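Local coordinates for protein glycosyl hydrolase family 26 (Bacteroides ovatus, PDB 4ZXO) that probably hydrolyses the beta-1,4-mannan backbone of galactomannans as an endo-acting beta-mannanase with a TIM-barrel catalytic domain, at residues T120-G128 and Q183-T191; S101-T109 and E130-I139. One frame throughout, in Å; residues are numbered along the deposited sequence.

Contact 1 (T120-G128 and Q183-T191); sequences TVVASVMQG and QYKTLWRMT. With PO4 (phosphate ion), chain C.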
ATOM      1  N   THR A 120      25.227   5.786   1.004  1.00 13.29           N
ATOM      2  CA  THR A 120      25.586   6.005  -0.412  1.00 13.59           C
ATOM      3  C   THR A 120      24.996   4.945  -1.335  1.00 12.68           C
ATOM      4  O   THR A 120      25.458   4.771  -2.480  1.00 13.37           O
ATOM      5  CB  THR A 120      27.128   6.078  -0.606  1.00 15.30           C
ATOM      6  OG1 THR A 120      27.741   4.801  -0.412  1.00 15.50           O
ATOM      7  CG2 THR A 120      27.737   7.095   0.364  1.00 17.71           C
ATOM      8  N   VAL A 121      23.966   4.239  -0.843  1.00 10.67           N
ATOM      9  CA  VAL A 121      23.397   3.134  -1.582  1.00 11.24           C
ATOM     10  C   VAL A 121      22.649   3.623  -2.783  1.00 10.81           C
ATOM     11  O   VAL A 121      22.869   3.081  -3.881  1.00 11.25           O
ATOM     12  CB  VAL A 121      22.499   2.259  -0.710  1.00 11.72           C
ATOM     13  CG1 VAL A 121      21.864   1.075  -1.493  1.00 12.58           C
ATOM     14  CG2 VAL A 121      23.305   1.731   0.453  1.00 13.13           C
ATOM     15  N   VAL A 122      21.804   4.641  -2.627  1.00 11.04           N
ATOM     16  CA  VAL A 122      21.062   5.162  -3.770  1.00 11.22           C
ATOM     17  C   VAL A 122      22.046   5.699  -4.819  1.00 11.34           C
ATOM     18  O   VAL A 122      21.866   5.445  -6.004  1.00 11.72           O
ATOM     19  CB  VAL A 122      20.047   6.255  -3.334  1.00 10.14           C
ATOM     20  CG1 VAL A 122      19.339   6.857  -4.518  1.00 10.39           C
ATOM     21  CG2 VAL A 122      19.015   5.633  -2.375  1.00  9.85           C
ATOM     22  N   ALA A 123      23.089   6.421  -4.404  1.00 11.95           N
ATOM     23  CA  ALA A 123      24.073   6.884  -5.371  1.00 13.41           C
ATOM     24  C   ALA A 123      24.615   5.730  -6.213  1.00 14.26           C
ATOM     25  O   ALA A 123      24.837   5.872  -7.406  1.00 15.96           O
ATOM     26  CB  ALA A 123      25.229   7.607  -4.692  1.00 13.29           C
ATOM     27  N   SER A 124      24.834   4.590  -5.587  1.00 12.40           N
ATOM     28  CA  SER A 124      25.425   3.452  -6.297  1.00 13.32           C
ATOM     29  C   SER A 124      24.479   2.814  -7.339  1.00 13.57           C
ATOM     30  O   SER A 124      24.930   2.027  -8.203  1.00 14.33           O
ATOM     31  CB  SER A 124      25.879   2.375  -5.310  1.00 14.00           C
ATOM     32  OG  SER A 124      24.836   1.476  -4.964  1.00 13.00           O
ATOM     33  N   VAL A 125      23.183   3.123  -7.284  1.00 13.22           N
ATOM     34  CA  VAL A 125      22.304   2.571  -8.318  1.00 12.85           C
ATOM     35  C   VAL A 125      21.904   3.587  -9.380  1.00 14.21           C
ATOM     36  O   VAL A 125      21.113   3.272 -10.270  1.00 14.44           O
ATOM     37  CB  VAL A 125      20.990   1.930  -7.740  1.00 11.65           C
ATOM     38  CG1 VAL A 125      21.328   0.812  -6.774  1.00 12.66           C
ATOM     39  CG2 VAL A 125      20.025   3.016  -7.151  1.00 11.47           C
ATOM     40  N   MET A 126      22.416   4.800  -9.270  1.00 14.61           N
ATOM     41  CA  MET A 126      22.253   5.790 -10.349  1.00 15.35           C
ATOM     42  C   MET A 126      23.014   5.352 -11.585  1.00 17.64           C
ATOM     43  O   MET A 126      23.938   4.547 -11.476  1.00 17.52           O
ATOM     44  CB  MET A 126      22.737   7.162  -9.895  1.00 15.20           C
ATOM     45  CG  MET A 126      22.073   7.681  -8.612  1.00 16.15           C
ATOM     46  SD  MET A 126      20.339   8.209  -8.797  1.00 16.36           S
ATOM     47  CE  MET A 126      19.448   6.650  -8.384  1.00 15.40           C
ATOM     48  N   GLN A 127      22.676   5.943 -12.726  1.00 19.87           N
ATOM     49  CA  GLN A 127      23.409   5.679 -13.955  1.00 23.02           C
ATOM     50  C   GLN A 127      24.908   5.841 -13.705  1.00 22.60           C
ATOM     51  O   GLN A 127      25.335   6.820 -13.091  1.00 23.45           O
ATOM     52  CB  GLN A 127      22.934   6.632 -15.070  1.00 27.03           C
ATOM     53  CG  GLN A 127      23.760   6.571 -16.335  1.00 31.40           C
ATOM     54  CD  GLN A 127      23.510   5.331 -17.150  1.00 35.44           C
ATOM     55  OE1 GLN A 127      22.364   4.889 -17.300  1.00 36.84           O
ATOM     56  NE2 GLN A 127      24.585   4.787 -17.746  1.00 37.57           N
ATOM     57  N   GLY A 128      25.714   4.895 -14.172  1.00 22.03           N
ATOM     58  CA  GLY A 128      27.132   4.989 -13.895  1.00 23.09           C
ATOM     59  C   GLY A 128      27.584   4.383 -12.573  1.00 23.66           C
ATOM     60  O   GLY A 128      28.779   4.184 -12.345  1.00 25.42           O
ATOM     61  N   GLN A 183      18.288  12.298  -6.425  1.00 11.77           N
ATOM     62  CA  GLN A 183      18.578  10.877  -6.458  1.00 10.78           C
ATOM     63  C   GLN A 183      17.314  10.042  -6.186  1.00 11.42           C
ATOM     64  O   GLN A 183      17.029   9.037  -6.870  1.00 12.20           O
ATOM     65  CB  GLN A 183      19.650  10.529  -5.428  1.00 11.39           C
ATOM     66  CG  GLN A 183      21.047  10.972  -5.900  1.00 13.08           C
ATOM     67  CD  GLN A 183      22.098  10.852  -4.805  1.00 15.05           C
ATOM     68  OE1 GLN A 183      21.802  10.933  -3.599  1.00 16.96           O
ATOM     69  NE2 GLN A 183      23.325  10.631  -5.220  1.00 15.80           N
ATOM     70  N   TYR A 184      16.558  10.442  -5.152  1.00  9.63           N
ATOM     71  CA  TYR A 184      15.327   9.729  -4.818  1.00  8.80           C
ATOM     72  C   TYR A 184      14.329   9.763  -6.006  1.00  8.95           C
ATOM     73  O   TYR A 184      13.688   8.743  -6.347  1.00  9.50           O
ATOM     74  CB  TYR A 184      14.696  10.339  -3.559  1.00  8.45           C
ATOM     75  CG  TYR A 184      13.411   9.649  -3.190  1.00  6.90           C
ATOM     76  CD1 TYR A 184      13.388   8.433  -2.473  1.00  6.79           C
ATOM     77  CD2 TYR A 184      12.184  10.206  -3.597  1.00  6.81           C
ATOM     78  CE1 TYR A 184      12.159   7.780  -2.169  1.00  6.61           C
ATOM     79  CE2 TYR A 184      10.992   9.558  -3.301  1.00  6.21           C
ATOM     80  CZ  TYR A 184      11.001   8.368  -2.566  1.00  7.85           C
ATOM     81  OH  TYR A 184       9.789   7.778  -2.335  1.00  8.94           O
ATOM     82  N   LYS A 185      14.162  10.949  -6.612  1.00 10.36           N
ATOM     83  CA  LYS A 185      13.246  11.033  -7.762  1.00 10.80           C
ATOM     84  C   LYS A 185      13.737  10.144  -8.870  1.00 11.97           C
ATOM     85  O   LYS A 185      12.924   9.598  -9.593  1.00 12.17           O
ATOM     86  CB  LYS A 185      13.101  12.473  -8.285  1.00 12.18           C
ATOM     87  CG  LYS A 185      12.389  13.393  -7.288  1.00 13.82           C
ATOM     88  CD  LYS A 185      12.377  14.823  -7.769  1.00 15.84           C
ATOM     89  CE  LYS A 185      11.887  15.701  -6.677  1.00 17.58           C
ATOM     90  NZ  LYS A 185      11.996  17.169  -7.126  1.00 19.59           N
ATOM     91  N   THR A 186      15.066   9.999  -9.027  1.00 13.52           N
ATOM     92  CA  THR A 186      15.598   9.112 -10.067  1.00 14.14           C
ATOM     93  C   THR A 186      15.243   7.650  -9.797  1.00 14.07           C
ATOM     94  O   THR A 186      14.983   6.912 -10.757  1.00 14.20           O
ATOM     95  CB  THR A 186      17.112   9.267 -10.186  1.00 15.65           C
ATOM     96  OG1 THR A 186      17.383  10.636 -10.482  1.00 17.89           O
ATOM     97  CG2 THR A 186      17.684   8.389 -11.308  1.00 16.03           C
ATOM     98  N   LEU A 187      15.171   7.238  -8.527  1.00 13.02           N
ATOM     99  CA  LEU A 187      14.691   5.870  -8.233  1.00 14.09           C
ATOM    100  C   LEU A 187      13.326   5.644  -8.837  1.00 11.52           C
ATOM    101  O   LEU A 187      13.054   4.625  -9.438  1.00 12.06           O
ATOM    102  CB  LEU A 187      14.553   5.590  -6.745  1.00 16.35           C
ATOM    103  CG  LEU A 187      15.831   5.288  -5.985  1.00 17.03           C
ATOM    104  CD1 LEU A 187      15.501   5.137  -4.514  1.00 16.29           C
ATOM    105  CD2 LEU A 187      16.505   4.065  -6.581  1.00 17.05           C
ATOM    106  N   TRP A 188      12.453   6.610  -8.632  1.00 10.52           N
ATOM    107  CA  TRP A 188      11.129   6.529  -9.184  1.00 10.33           C
ATOM    108  C   TRP A 188      11.136   6.530 -10.695  1.00  9.84           C
ATOM    109  O   TRP A 188      10.418   5.721 -11.304  1.00 11.04           O
ATOM    110  CB  TRP A 188      10.297   7.693  -8.702  1.00  9.74           C
ATOM    111  CG  TRP A 188       9.651   7.451  -7.344  1.00  9.22           C
ATOM    112  CD1 TRP A 188      10.033   7.958  -6.132  1.00  9.23           C
ATOM    113  CD2 TRP A 188       8.494   6.644  -7.099  1.00  8.01           C
ATOM    114  NE1 TRP A 188       9.173   7.528  -5.148  1.00  9.03           N
ATOM    115  CE2 TRP A 188       8.203   6.744  -5.718  1.00  8.00           C
ATOM    116  CE3 TRP A 188       7.656   5.864  -7.920  1.00  8.69           C
ATOM    117  CZ2 TRP A 188       7.134   6.070  -5.127  1.00  8.44           C
ATOM    118  CZ3 TRP A 188       6.560   5.205  -7.323  1.00  8.88           C
ATOM    119  CH2 TRP A 188       6.310   5.318  -5.949  1.00  8.89           C
ATOM    120  N   ARG A 189      11.943   7.384 -11.317  1.00 11.68           N
ATOM    121  CA  ARG A 189      12.001   7.370 -12.762  1.00 13.18           C
ATOM    122  C   ARG A 189      12.532   6.057 -13.330  1.00 14.15           C
ATOM    123  O   ARG A 189      11.971   5.532 -14.317  1.00 14.35           O
ATOM    124  CB  ARG A 189      12.836   8.545 -13.239  1.00 16.25           C
ATOM    125  CG  ARG A 189      12.081   9.874 -13.023  1.00 20.88           C
ATOM    126  CD  ARG A 189      12.587  10.967 -13.939  1.00 26.40           C
ATOM    127  NE  ARG A 189      14.012  11.133 -13.746  1.00 30.23           N
ATOM    128  CZ  ARG A 189      14.593  11.931 -12.834  1.00 31.30           C
ATOM    129  NH1 ARG A 189      15.922  11.946 -12.796  1.00 31.84           N
ATOM    130  NH2 ARG A 189      13.868  12.733 -12.023  1.00 30.48           N
ATOM    131  N   MET A 190      13.577   5.501 -12.717  1.00 14.43           N
ATOM    132  CA  MET A 190      14.064   4.157 -13.120  1.00 13.31           C
ATOM    133  C   MET A 190      12.997   3.098 -12.982  1.00 12.79           C
ATOM    134  O   MET A 190      12.823   2.249 -13.839  1.00 13.85           O
ATOM    135  CB  MET A 190      15.273   3.720 -12.276  1.00 15.13           C
ATOM    136  CG  MET A 190      16.520   4.472 -12.575  1.00 17.73           C
ATOM    137  SD  MET A 190      17.754   4.289 -11.246  1.00 21.51           S
ATOM    138  CE  MET A 190      17.972   2.521 -11.176  1.00 20.62           C
ATOM    139  N   THR A 191      12.264   3.139 -11.869  1.00 12.55           N
ATOM    140  CA  THR A 191      11.196   2.153 -11.670  1.00 11.46           C
ATOM    141  C   THR A 191      10.128   2.280 -12.748  1.00 12.59           C
ATOM    142  O   THR A 191       9.736   1.297 -13.380  1.00 13.18           O
ATOM    143  CB  THR A 191      10.575   2.359 -10.298  1.00 11.71           C
ATOM    144  OG1 THR A 191      11.598   2.260  -9.277  1.00 11.62           O
ATOM    145  CG2 THR A 191       9.430   1.335 -10.014  1.00 11.50           C
TER
HETATM  146  P   PO4 C 402      26.178  10.536  -2.111  0.50 14.75           P
HETATM  147  O1  PO4 C 402      25.683  11.598  -1.179  0.50 15.47           O
HETATM  148  O2  PO4 C 402      25.679  10.820  -3.486  0.50 15.45           O
HETATM  149  O3  PO4 C 402      27.743  10.610  -2.148  0.50 17.13           O
HETATM  150  O4  PO4 C 402      25.711   9.238  -1.518  0.50 14.60           O
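Met126 folds its thioether over the flank of helix 181-197, where SD lies 3.7 Å from Thr186 CG2 and the terminal CE reaches the backbone oxygen of Gln183. Bends at chi2 and chi3 curl the chain back over the helix and lay SD and CE along Thr186. CE also comes within 4.1 Å of Met190 SD. The hydroxyl of Thr186 is turned to its own helix, bonded to the carbonyl of Glu182, while its methyl group meets the sulfur.

Gln183 supplies the second large share. Its CB packs at 3.8 Å against Val122 CG1, and its extended chain carries the amide past Ala123 CB to a bound phosphate, probably from the crystallisation liquor. The bond from NE2 to phosphate O2 is 2.9 Å long and fairly straight (163°); OE1 accepts from the backbone N of Ser180, fixing the amide's rotation. Deeper in, Val125 CG2 meets Leu187 CD2 at 3.7 Å.

No hydrogen bond joins the segments; the axes of 121-125 and 183-191 approach to 9.8 Å at 47°. Helix 132-147 completes the packing, its Met135 touching both Val125 and Met190, so the short helix 121-125 rests on two helices outside the parallel barrel strands.

Contact 2 (S101-T109 and E130-I139); sequences SWHVRNPKT and ENHVKMLEWI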
ATOM      1  N   SER A 101       3.539  -3.533  -1.713  1.00  6.15           N
ATOM      2  CA  SER A 101       4.699  -2.770  -1.304  1.00  6.07           C
ATOM      3  C   SER A 101       5.969  -3.562  -1.627  1.00  6.84           C
ATOM      4  O   SER A 101       5.891  -4.703  -2.096  1.00  6.57           O
ATOM      5  CB  SER A 101       4.624  -2.431   0.190  1.00  7.59           C
ATOM      6  OG  SER A 101       4.253  -3.578   0.923  1.00  8.86           O
ATOM      7  N   TRP A 102       7.132  -2.963  -1.401  1.00  6.44           N
ATOM      8  CA  TRP A 102       8.387  -3.607  -1.809  1.00  6.45           C
ATOM      9  C   TRP A 102       9.471  -3.276  -0.813  1.00  6.92           C
ATOM     10  O   TRP A 102      10.221  -2.278  -0.995  1.00  7.71           O
ATOM     11  CB  TRP A 102       8.809  -3.110  -3.230  1.00  6.63           C
ATOM     12  CG  TRP A 102       9.920  -3.915  -3.849  1.00  6.58           C
ATOM     13  CD1 TRP A 102      10.316  -5.196  -3.525  1.00  6.26           C
ATOM     14  CD2 TRP A 102      10.756  -3.493  -4.925  1.00  6.75           C
ATOM     15  NE1 TRP A 102      11.377  -5.573  -4.333  1.00  6.99           N
ATOM     16  CE2 TRP A 102      11.666  -4.547  -5.191  1.00  7.00           C
ATOM     17  CE3 TRP A 102      10.849  -2.310  -5.657  1.00  7.56           C
ATOM     18  CZ2 TRP A 102      12.653  -4.472  -6.182  1.00  8.79           C
ATOM     19  CZ3 TRP A 102      11.825  -2.229  -6.672  1.00  9.37           C
ATOM     20  CH2 TRP A 102      12.722  -3.325  -6.937  1.00  9.02           C
ATOM     21  N   HIS A 103       9.578  -4.101   0.229  1.00  7.04           N
ATOM     22  CA  HIS A 103      10.693  -3.916   1.156  1.00  7.23           C
ATOM     23  C   HIS A 103      11.957  -4.583   0.549  1.00  7.00           C
ATOM     24  O   HIS A 103      12.385  -5.708   0.941  1.00  7.65           O
ATOM     25  CB  HIS A 103      10.356  -4.503   2.539  1.00  8.65           C
ATOM     26  CG  HIS A 103       9.422  -3.659   3.336  1.00  8.32           C
ATOM     27  ND1 HIS A 103       8.055  -3.631   3.122  1.00  9.03           N
ATOM     28  CD2 HIS A 103       9.650  -2.872   4.413  1.00  9.98           C
ATOM     29  CE1 HIS A 103       7.490  -2.846   4.032  1.00  9.60           C
ATOM     30  NE2 HIS A 103       8.438  -2.364   4.817  1.00 10.12           N
ATOM     31  N   VAL A 104      12.528  -3.874  -0.419  1.00  6.23           N
ATOM     32  CA  VAL A 104      13.621  -4.397  -1.235  1.00  6.56           C
ATOM     33  C   VAL A 104      14.936  -4.398  -0.459  1.00  6.07           C
ATOM     34  O   VAL A 104      15.217  -3.499   0.369  1.00  7.29           O
ATOM     35  CB  VAL A 104      13.731  -3.543  -2.528  1.00  7.27           C
ATOM     36  CG1 VAL A 104      13.842  -2.023  -2.222  1.00  7.93           C
ATOM     37  CG2 VAL A 104      14.812  -3.986  -3.514  1.00  6.92           C
ATOM     38  N   ARG A 105      15.728  -5.434  -0.733  1.00  6.66           N
ATOM     39  CA  ARG A 105      17.038  -5.570  -0.131  1.00  7.48           C
ATOM     40  C   ARG A 105      17.947  -4.384  -0.498  1.00  8.26           C
ATOM     41  O   ARG A 105      17.696  -3.619  -1.460  1.00  8.69           O
ATOM     42  CB  ARG A 105      17.699  -6.880  -0.616  1.00  8.57           C
ATOM     43  CG  ARG A 105      16.943  -8.156  -0.313  1.00 11.08           C
ATOM     44  CD  ARG A 105      16.878  -8.544   1.155  1.00 12.20           C
ATOM     45  NE  ARG A 105      18.222  -8.856   1.690  1.00 12.42           N
ATOM     46  CZ  ARG A 105      18.444  -9.311   2.911  1.00 14.08           C
ATOM     47  NH1 ARG A 105      17.444  -9.573   3.711  1.00 15.33           N
ATOM     48  NH2 ARG A 105      19.689  -9.543   3.325  1.00 14.67           N
ATOM     49  N   ASN A 106      19.026  -4.270   0.266  1.00  7.70           N
ATOM     50  CA  ASN A 106      20.019  -3.221   0.057  1.00  8.21           C
ATOM     51  C   ASN A 106      20.990  -3.709  -1.020  1.00  9.01           C
ATOM     52  O   ASN A 106      21.742  -4.674  -0.763  1.00 10.14           O
ATOM     53  CB  ASN A 106      20.728  -2.964   1.381  1.00  8.63           C
ATOM     54  CG  ASN A 106      21.708  -1.819   1.330  1.00  9.35           C
ATOM     55  OD1 ASN A 106      22.457  -1.681   0.387  1.00 10.19           O
ATOM     56  ND2 ASN A 106      21.696  -0.985   2.349  1.00  9.95           N
ATOM     57  N   PRO A 107      21.000  -3.059  -2.199  1.00  9.76           N
ATOM     58  CA  PRO A 107      21.819  -3.598  -3.309  1.00 10.69           C
ATOM     59  C   PRO A 107      23.324  -3.361  -3.148  1.00 13.04           C
ATOM     60  O   PRO A 107      24.112  -3.986  -3.870  1.00 14.84           O
ATOM     61  CB  PRO A 107      21.287  -2.855  -4.545  1.00 11.44           C
ATOM     62  CG  PRO A 107      20.724  -1.534  -3.994  1.00 11.12           C
ATOM     63  CD  PRO A 107      20.144  -1.922  -2.598  1.00 10.29           C
ATOM     64  N   LYS A 108      23.723  -2.532  -2.188  1.00 12.70           N
ATOM     65  CA  LYS A 108      25.144  -2.282  -2.004  1.00 13.27           C
ATOM     66  C   LYS A 108      25.708  -3.140  -0.862  1.00 13.78           C
ATOM     67  O   LYS A 108      26.784  -3.754  -0.994  1.00 16.28           O
ATOM     68  CB  LYS A 108      25.390  -0.791  -1.725  1.00 13.98           C
ATOM     69  CG  LYS A 108      26.873  -0.420  -1.583  1.00 16.26           C
ATOM     70  CD  LYS A 108      26.914   1.126  -1.529  1.00 19.48           C
ATOM     71  CE  LYS A 108      28.258   1.721  -1.793  1.00 21.58           C
ATOM     72  NZ  LYS A 108      29.207   1.428  -0.731  1.00 21.10           N
ATOM     73  N   THR A 109      24.982  -3.188   0.260  1.00 12.13           N
ATOM     74  CA  THR A 109      25.492  -3.913   1.432  1.00 14.36           C
ATOM     75  C   THR A 109      25.105  -5.365   1.485  1.00 15.22           C
ATOM     76  O   THR A 109      25.726  -6.126   2.212  1.00 18.04           O
ATOM     77  CB  THR A 109      25.011  -3.290   2.743  1.00 14.09           C
ATOM     78  OG1 THR A 109      23.621  -3.547   2.901  1.00 12.41           O
ATOM     79  CG2 THR A 109      25.248  -1.781   2.744  1.00 15.03           C
ATOM     80  N   GLU A 130      27.960   1.426  -9.569  1.00 21.25           N
ATOM     81  CA  GLU A 130      28.364   0.017  -9.657  1.00 21.89           C
ATOM     82  C   GLU A 130      27.184  -0.923  -9.555  1.00 18.06           C
ATOM     83  O   GLU A 130      27.263  -2.085  -9.977  1.00 18.53           O
ATOM     84  CB  GLU A 130      29.376  -0.308  -8.565  1.00 26.52           C
ATOM     85  CG  GLU A 130      28.801  -0.004  -7.250  1.00 32.02           C
ATOM     86  CD  GLU A 130      29.767  -0.106  -6.111  1.00 35.91           C
ATOM     87  OE1 GLU A 130      30.607  -1.051  -6.130  1.00 36.60           O
ATOM     88  OE2 GLU A 130      29.640   0.757  -5.190  1.00 37.13           O
ATOM     89  N   ASN A 131      26.078  -0.438  -8.985  1.00 16.06           N
ATOM     90  CA  ASN A 131      24.913  -1.309  -8.817  1.00 14.19           C
ATOM     91  C   ASN A 131      23.713  -0.915  -9.654  1.00 13.41           C
ATOM     92  O   ASN A 131      22.601  -1.393  -9.435  1.00 14.31           O
ATOM     93  CB  ASN A 131      24.496  -1.362  -7.342  1.00 14.52           C
ATOM     94  CG  ASN A 131      25.590  -1.938  -6.468  1.00 15.79           C
ATOM     95  OD1 ASN A 131      26.130  -3.000  -6.768  1.00 18.39           O
ATOM     96  ND2 ASN A 131      25.962  -1.223  -5.429  1.00 15.30           N
ATOM     97  N   HIS A 132      23.957  -0.105 -10.670  1.00 13.71           N
ATOM     98  CA  HIS A 132      22.866   0.363 -11.538  1.00 13.31           C
ATOM     99  C   HIS A 132      22.239  -0.790 -12.352  1.00 13.68           C
ATOM    100  O   HIS A 132      21.027  -0.937 -12.380  1.00 13.29           O
ATOM    101  CB  HIS A 132      23.384   1.435 -12.477  1.00 13.99           C
ATOM    102  CG  HIS A 132      22.378   1.948 -13.446  1.00 15.67           C
ATOM    103  ND1 HIS A 132      21.332   2.761 -13.075  1.00 16.47           N
ATOM    104  CD2 HIS A 132      22.293   1.813 -14.790  1.00 16.61           C
ATOM    105  CE1 HIS A 132      20.624   3.083 -14.143  1.00 17.46           C
ATOM    106  NE2 HIS A 132      21.172   2.501 -15.193  1.00 18.48           N
ATOM    107  N   VAL A 133      23.054  -1.590 -13.036  1.00 14.52           N
ATOM    108  CA  VAL A 133      22.475  -2.655 -13.861  1.00 15.36           C
ATOM    109  C   VAL A 133      21.682  -3.635 -12.994  1.00 15.07           C
ATOM    110  O   VAL A 133      20.577  -4.082 -13.386  1.00 15.38           O
ATOM    111  CB  VAL A 133      23.597  -3.373 -14.696  1.00 17.44           C
ATOM    112  CG1 VAL A 133      23.044  -4.598 -15.465  1.00 18.71           C
ATOM    113  CG2 VAL A 133      24.151  -2.355 -15.695  1.00 18.00           C
ATOM    114  N   LYS A 134      22.235  -3.971 -11.834  1.00 14.98           N
ATOM    115  CA  LYS A 134      21.563  -4.879 -10.899  1.00 14.57           C
ATOM    116  C   LYS A 134      20.239  -4.268 -10.441  1.00 13.07           C
ATOM    117  O   LYS A 134      19.255  -4.968 -10.361  1.00 12.79           O
ATOM    118  CB  LYS A 134      22.426  -5.154  -9.707  1.00 14.81           C
ATOM    119  CG  LYS A 134      21.839  -6.199  -8.816  1.00 14.27           C
ATOM    120  CD  LYS A 134      22.775  -6.687  -7.725  1.00 14.61           C
ATOM    121  CE  LYS A 134      23.118  -5.586  -6.745  1.00 15.85           C
ATOM    122  NZ  LYS A 134      23.971  -6.129  -5.662  1.00 18.51           N
ATOM    123  N   MET A 135      20.237  -2.975 -10.113  1.00 12.03           N
ATOM    124  CA  MET A 135      18.984  -2.344  -9.671  1.00 11.31           C
ATOM    125  C   MET A 135      17.926  -2.473 -10.776  1.00 11.38           C
ATOM    126  O   MET A 135      16.759  -2.742 -10.468  1.00 10.81           O
ATOM    127  CB  MET A 135      19.197  -0.874  -9.334  1.00 10.83           C
ATOM    128  CG  MET A 135      17.979  -0.208  -8.641  1.00 10.98           C
ATOM    129  SD  MET A 135      17.641  -0.855  -6.959  1.00 12.92           S
ATOM    130  CE  MET A 135      15.993  -1.559  -7.183  1.00 11.50           C
ATOM    131  N   LEU A 136      18.323  -2.301 -12.052  1.00 12.31           N
ATOM    132  CA  LEU A 136      17.343  -2.416 -13.108  1.00 12.58           C
ATOM    133  C   LEU A 136      16.896  -3.896 -13.241  1.00 11.80           C
ATOM    134  O   LEU A 136      15.723  -4.140 -13.539  1.00 12.66           O
ATOM    135  CB  LEU A 136      17.873  -1.877 -14.449  1.00 13.13           C
ATOM    136  CG  LEU A 136      18.258  -0.412 -14.462  1.00 14.95           C
ATOM    137  CD1 LEU A 136      18.668  -0.016 -15.872  1.00 15.36           C
ATOM    138  CD2 LEU A 136      17.116   0.449 -14.033  1.00 16.81           C
ATOM    139  N   GLU A 137      17.799  -4.857 -13.037  1.00 11.24           N
ATOM    140  CA  GLU A 137      17.436  -6.284 -13.070  1.00 12.64           C
ATOM    141  C   GLU A 137      16.417  -6.578 -11.944  1.00 12.44           C
ATOM    142  O   GLU A 137      15.455  -7.308 -12.158  1.00 12.76           O
ATOM    143  CB  GLU A 137      18.706  -7.125 -12.929  1.00 15.23           C
ATOM    144  CG  GLU A 137      18.491  -8.630 -12.873  1.00 21.99           C
ATOM    145  CD  GLU A 137      19.068  -9.198 -11.592  1.00 28.55           C
ATOM    146  OE1 GLU A 137      20.335  -9.154 -11.340  1.00 29.38           O
ATOM    147  OE2 GLU A 137      18.227  -9.669 -10.811  1.00 31.82           O
ATOM    148  N   TRP A 138      16.639  -5.969 -10.773  1.00 10.90           N
ATOM    149  CA  TRP A 138      15.729  -6.145  -9.631  1.00 10.13           C
ATOM    150  C   TRP A 138      14.342  -5.603  -9.960  1.00  9.76           C
ATOM    151  O   TRP A 138      13.355  -6.255  -9.700  1.00 10.19           O
ATOM    152  CB  TRP A 138      16.290  -5.457  -8.380  1.00  9.79           C
ATOM    153  CG  TRP A 138      17.449  -6.248  -7.767  1.00  9.32           C
ATOM    154  CD1 TRP A 138      18.120  -7.328  -8.294  1.00 10.82           C
ATOM    155  CD2 TRP A 138      17.988  -6.010  -6.492  1.00  9.60           C
ATOM    156  NE1 TRP A 138      19.061  -7.771  -7.387  1.00 10.84           N
ATOM    157  CE2 TRP A 138      18.980  -6.992  -6.258  1.00  9.56           C
ATOM    158  CE3 TRP A 138      17.673  -5.078  -5.485  1.00  9.90           C
ATOM    159  CZ2 TRP A 138      19.704  -7.060  -5.063  1.00  9.81           C
ATOM    160  CZ3 TRP A 138      18.408  -5.112  -4.274  1.00 10.09           C
ATOM    161  CH2 TRP A 138      19.404  -6.121  -4.065  1.00 10.34           C
ATOM    162  N   ILE A 139      14.280  -4.419 -10.575  1.00  9.12           N
ATOM    163  CA  ILE A 139      13.001  -3.846 -10.933  1.00  9.07           C
ATOM    164  C   ILE A 139      12.338  -4.767 -11.994  1.00  9.61           C
ATOM    165  O   ILE A 139      11.136  -4.988 -11.928  1.00  9.51           O
ATOM    166  CB  ILE A 139      13.136  -2.422 -11.435  1.00  9.12           C
ATOM    167  CG1 ILE A 139      13.615  -1.487 -10.290  1.00  9.75           C
ATOM    168  CG2 ILE A 139      11.802  -1.903 -11.986  1.00 11.54           C
ATOM    169  CD1 ILE A 139      14.232  -0.124 -10.808  1.00 10.85           C
TER
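The irregular chain of 101-109 passes over helix 132-139, closest at Pro107 and Asn131, whose CA atoms are 6.7 Å apart. Pro107 and Trp138 form the centre of the contact. The six-membered ring of Trp138 is met by Val104 CG2, 3.6 Å from CE3, and by Pro107, whose CB is 3.7 Å from CZ3; Arg105 O lies at the ring edge, near its plane. On one face of the indole rests the CG of Lys134, one helical turn back. From there the lysine chain, bent at chi3 (64°), brings NZ to Pro107 O at 2.8 Å, in the carbonyl plane and on a lone pair. With an alanine in place of Lys134, the Pro107 carbonyl would probably lose its lysine donor and Trp138 some cover on one face.

Nearer the barrel, Trp102 directs CH2 to Met135 CE at 3.7 Å, with Ile139 CG1 at the ring edge, while its NE1 bonds to Glu69. At the outer end Lys108 CB merely packs 3.8 Å from Asn131 ND2, which bonds to Ser124 OG; Lys108 NZ forms a salt bridge with Asp118.

Asn106 OD1 accepts from Lys108 N (3.0 Å, in its carbonyl plane) and Thr109 N (2.9 Å, well above it), an Asx motif turning the chain beside Pro107. The whole is a TIM-barrel beta-alpha loop, leaving strand 97-101 and packing against helix 132-147, which follows helix 121-125.

Contacts 1 and 2 both involve the chain that runs from strand 97-101 to helix 132-147. Both are partly buried and lie toward the periphery, their centres 10 Å apart, and their segments alternate along the chain. Helix 121-125 in contact 1 and helix 132-147 in contact 2 are consecutive, joined by Ser124 O to Asn131 N and by Val125 O to His132 ND1. Contact 1 sets helix against helix through aliphatic and thioether groups, its polar rim turned to a phosphate. Contact 2 sets irregular backbone against a helix, adding aromatic rings and a lysine that donates to the Pro107 carbonyl.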